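Local coordinates for protein lipase (Pelosinus fermentans, PDB 5AH0) that hydrolyses ester bonds, including those of the polyester poly(butylene adipate-co-terephthalate), as a lipase of the alpha/beta-hydrolase superfamily, at residues Asn98-Thr101 with Glu102-Asn106; Val340-Ile343 with Gly344-Asn347. All coordinates share one frame; numbering follows the deposited sequence.

Interaction 1 (98-106) and interaction 2 (340-347) are both tight chain reversals, in series along the chain and with centres about 25 Å apart; their nearest atoms stay about 13 Å from each other. The first is a small hairpin in the loop between strand 85-89 and strand 108-113, and lies about 29 Å from the centre of the chain. The second, about 21 Å out, turns the chain into strand 346-348. Both therefore lead into strands of the same parallel sheet, the core of an alpha/beta-hydrolase fold, at well-separated points. Neither holds a zinc ligand (Asp-56, His-76, His-82, Asp-233); interaction 1 is all loop, while interaction 2 includes the start of a sheet strand.

Interaction 1: Asn98-Thr101 with Glu102-Asn106; sequences NLTT and EGKVN
Thr-100 reaches across to Lys-104 and Asn-106 with both branches of its side chain. Its CB lies 4.0 Å from Glu-102 N and slightly farther from Lys-104 O. From there OG1 swings between its own N and carbonyl carbon (chi1 52°), which turns it inward to accept a hydrogen bond from Lys-104 N at 3.0 Å. The methyl CG2 points along the hairpin instead and meets Asn-106 OD1 at 3.8 Å, the two side chains crossing at a slant. Asn-106 ND2 is itself held by Glu-95 O.

The backbone here is a 3:5 hairpin: a type I turn from Thr-100 to Gly-103 closed by a G1 bulge, with Gly-103 in the left-handed conformation (phi 71°). Gly-103 N bonds to Thr-100 O at 2.8 Å, while Thr-100 N returns to Lys-104 O at 2.9 Å. Farther from the turn, Asn-106 N donates to Asn-98 O; between these last two bonds Leu-99 and Val-105 form a non-hydrogen-bonded pair. On the face away from Thr-100, Leu-99 CD2 rests against Val-105 CG2 at 3.7 Å.

Interaction 2: Val340-Ile343 with Gly344-Asn347; sequences VPQI and GKWN
Asn-347 grips the backbone of Gln-342 at two points with one amide group. Its OD1 accepts from Gln-342 N at 2.9 Å, with the donor on a lone pair in the carbonyl plane and the N-H pointing almost straight at it (168°). Its ND2 donates to Gln-342 O at 3.0 Å, and that oxygen lies close to the plane of the Asn-347 amide although the ND2 is tilted from the plane of the Gln-342 carbonyl. Two bonds to one residue fix the rotation of the amide, and ND2 also donates to Tyr-259 O, so the buried polar end is tied to the neighbouring strand as well.

Gln-342 to Lys-345 form a type II turn, with Gly-344 at its third position adopting a positive phi (80°). This turn leads toward strand 346-348, which lies between strands 334-336 and 258-265 in the parallel sheet of the alpha/beta-hydrolase fold.

Van der Waals contacts complete the join. Pro-341 CA comes to 3.5 Å from Asn-347 OD1, beside the bonded Gln-342 N. The extended Gln-342 side chain crosses Lys-345, whose CD lies 3.4 Å from Gln-342 NE2. A bend at chi3 (96°) keeps CE and NZ alongside that amide; Lys-345 NZ ends 3.1 Å from Gln-342 NE2, but both are donors and no hydrogen bond joins them. Both side chains also touch Val-335 of strand 334-336.

Interaction 1: Asn98-Thr101 with Glu102-Asn106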
loop_
_atom_site.group_PDB
_atom_site.type_symbol
_atom_site.label_atom_id
_atom_site.label_comp_id
_atom_site.label_asym_id
_atom_site.label_seq_id
_atom_site.Cartn_x
_atom_site.Cartn_y
_atom_site.Cartn_z
ATOM N N ASN A 98 -1.305 8.354 22.449
ATOM C CA ASN A 98 -1.285 8.810 23.839
ATOM C C ASN A 98 -1.255 10.321 23.942
ATOM O O ASN A 98 -1.229 11.037 22.933
ATOM C CB ASN A 98 -0.076 8.250 24.592
ATOM C CG ASN A 98 -0.118 6.751 24.731
ATOM O OD1 ASN A 98 -1.107 6.111 24.380
ATOM N ND2 ASN A 98 0.972 6.173 25.222
ATOM N N LEU A 99 -1.239 10.798 25.178
ATOM C CA LEU A 99 -1.110 12.218 25.439
ATOM C C LEU A 99 0.215 12.460 26.150
ATOM O O LEU A 99 0.676 11.624 26.930
ATOM C CB LEU A 99 -2.278 12.737 26.280
ATOM C CG LEU A 99 -3.648 12.758 25.601
ATOM C CD1 LEU A 99 -4.751 12.680 26.646
ATOM C CD2 LEU A 99 -3.817 13.992 24.727
ATOM N N THR A 100 0.833 13.600 25.870
ATOM C CA THR A 100 2.075 13.949 26.533
ATOM C C THR A 100 1.740 14.502 27.912
ATOM O O THR A 100 0.562 14.645 28.261
ATOM C CB THR A 100 2.876 14.985 25.729
ATOM O OG1 THR A 100 2.037 16.104 25.415
ATOM C CG2 THR A 100 3.398 14.366 24.441
ATOM N N THR A 101 2.773 14.799 28.694
ATOM C CA THR A 101 2.598 15.446 29.990
ATOM C C THR A 101 1.786 16.735 29.825
ATOM O O THR A 101 0.958 17.076 30.672
ATOM C CB THR A 101 3.953 15.756 30.662
ATOM O OG1 THR A 101 4.758 16.552 29.782
ATOM C CG2 THR A 101 4.695 14.466 30.984
ATOM N N GLU A 102 2.032 17.436 28.720
ATOM C CA GLU A 102 1.342 18.681 28.409
ATOM C C GLU A 102 0.026 18.440 27.673
ATOM O O GLU A 102 -0.615 19.381 27.207
ATOM C CB GLU A 102 2.247 19.581 27.568
ATOM C CG GLU A 102 1.987 21.069 27.731
ATOM C CD GLU A 102 2.720 21.910 26.696
ATOM O OE1 GLU A 102 3.277 21.327 25.736
ATOM O OE2 GLU A 102 2.751 23.152 26.858
ATOM N N GLY A 103 -0.368 17.175 27.560
ATOM C CA GLY A 103 -1.680 16.827 27.042
ATOM C C GLY A 103 -1.880 17.054 25.553
ATOM O O GLY A 103 -2.994 17.342 25.111
ATOM N N LYS A 104 -0.805 16.919 24.780
ATOM C CA LYS A 104 -0.895 16.925 23.321
ATOM C C LYS A 104 -1.008 15.481 22.841
ATOM O O LYS A 104 -0.502 14.576 23.490
ATOM C CB LYS A 104 0.337 17.599 22.704
ATOM C CG LYS A 104 0.383 19.126 22.805
ATOM C CD LYS A 104 -0.626 19.808 21.887
ATOM C CE LYS A 104 -0.273 21.281 21.685
ATOM N NZ LYS A 104 -1.278 22.001 20.855
ATOM N N VAL A 105 -1.652 15.255 21.703
ATOM C CA VAL A 105 -1.835 13.888 21.221
ATOM C C VAL A 105 -0.669 13.439 20.329
ATOM O O VAL A 105 -0.237 14.183 19.444
ATOM C CB VAL A 105 -3.150 13.746 20.440
ATOM C CG1 VAL A 105 -3.573 12.289 20.397
ATOM C CG2 VAL A 105 -4.238 14.592 21.080
ATOM N N ASN A 106 -0.181 12.220 20.556
ATOM C CA ASN A 106 0.893 11.638 19.744
ATOM C C ASN A 106 0.415 11.109 18.406
ATOM O O ASN A 106 0.101 9.927 18.287
ATOM C CB ASN A 106 1.575 10.490 20.486
ATOM C CG ASN A 106 2.519 10.970 21.565
ATOM O OD1 ASN A 106 3.168 12.012 21.424
ATOM N ND2 ASN A 106 2.610 10.207 22.651
#

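Interaction 2: Val340-Ile343 with Gly344-Asn347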
loop_
_atom_site.group_PDB
_atom_site.type_symbol
_atom_site.label_atom_id
_atom_site.label_comp_id
_atom_site.label_asym_id
_atom_site.label_seq_id
_atom_site.Cartn_x
_atom_site.Cartn_y
_atom_site.Cartn_z
ATOM N N VAL A 340 -0.697 26.073 -0.179
ATOM C CA VAL A 340 -1.257 26.000 1.159
ATOM C C VAL A 340 -2.080 24.725 1.315
ATOM O O VAL A 340 -3.133 24.588 0.694
ATOM C CB VAL A 340 -2.140 27.212 1.481
ATOM C CG1 VAL A 340 -2.417 27.268 2.969
ATOM C CG2 VAL A 340 -1.470 28.499 1.019
ATOM N N PRO A 341 -1.593 23.781 2.136
ATOM C CA PRO A 341 -2.280 22.511 2.419
ATOM C C PRO A 341 -3.715 22.697 2.905
ATOM O O PRO A 341 -3.915 23.308 3.954
ATOM C CB PRO A 341 -1.429 21.892 3.531
ATOM C CG PRO A 341 -0.082 22.492 3.354
ATOM C CD PRO A 341 -0.320 23.893 2.871
ATOM N N GLN A 342 -4.695 22.195 2.158
ATOM C CA GLN A 342 -6.082 22.263 2.614
ATOM C C GLN A 342 -6.496 20.996 3.353
ATOM O O GLN A 342 -6.573 19.920 2.769
ATOM C CB GLN A 342 -7.031 22.519 1.446
ATOM C CG GLN A 342 -6.735 23.794 0.687
ATOM C CD GLN A 342 -7.661 23.987 -0.492
ATOM O OE1 GLN A 342 -7.259 24.515 -1.527
ATOM N NE2 GLN A 342 -8.916 23.574 -0.337
ATOM N N ILE A 343 -6.738 21.133 4.649
ATOM C CA ILE A 343 -7.168 20.019 5.486
ATOM C C ILE A 343 -8.514 19.456 5.022
ATOM O O ILE A 343 -9.344 20.182 4.472
ATOM C CB ILE A 343 -7.276 20.458 6.948
ATOM C CG1 ILE A 343 -7.446 19.247 7.865
ATOM C CG2 ILE A 343 -8.413 21.450 7.112
ATOM C CD1 ILE A 343 -7.521 19.601 9.332
ATOM N N GLY A 344 -8.716 18.156 5.216
ATOM C CA GLY A 344 -9.975 17.518 4.873
ATOM C C GLY A 344 -10.156 17.187 3.402
ATOM O O GLY A 344 -11.099 16.493 3.038
ATOM N N LYS A 345 -9.257 17.666 2.548
ATOM C CA LYS A 345 -9.380 17.423 1.109
ATOM C C LYS A 345 -8.087 16.835 0.553
ATOM O O LYS A 345 -7.033 16.940 1.174
ATOM C CB LYS A 345 -9.727 18.720 0.372
ATOM C CG LYS A 345 -10.883 19.473 0.972
ATOM C CD LYS A 345 -10.820 20.970 0.684
ATOM C CE LYS A 345 -11.647 21.371 -0.530
ATOM N NZ LYS A 345 -11.876 22.856 -0.555
ATOM N N TRP A 346 -8.167 16.219 -0.621
ATOM C CA TRP A 346 -6.981 15.674 -1.269
ATOM C C TRP A 346 -6.205 16.775 -1.984
ATOM O O TRP A 346 -6.699 17.383 -2.934
ATOM C CB TRP A 346 -7.360 14.568 -2.261
ATOM C CG TRP A 346 -7.826 13.304 -1.610
ATOM C CD1 TRP A 346 -9.104 12.986 -1.232
ATOM C CD2 TRP A 346 -7.013 12.181 -1.253
ATOM N NE1 TRP A 346 -9.133 11.735 -0.661
ATOM C CE2 TRP A 346 -7.861 11.222 -0.657
ATOM C CE3 TRP A 346 -5.648 11.897 -1.368
ATOM C CZ2 TRP A 346 -7.386 10.000 -0.185
ATOM C CZ3 TRP A 346 -5.181 10.689 -0.903
ATOM C CH2 TRP A 346 -6.045 9.754 -0.318
ATOM N N ASN A 347 -4.989 17.035 -1.518
ATOM C CA ASN A 347 -4.115 17.986 -2.185
ATOM C C ASN A 347 -3.313 17.281 -3.278
ATOM O O ASN A 347 -2.255 16.694 -3.006
ATOM C CB ASN A 347 -3.177 18.657 -1.177
ATOM C CG ASN A 347 -3.917 19.511 -0.144
ATOM O OD1 ASN A 347 -3.832 20.739 -0.167
ATOM N ND2 ASN A 347 -4.632 18.863 0.770
#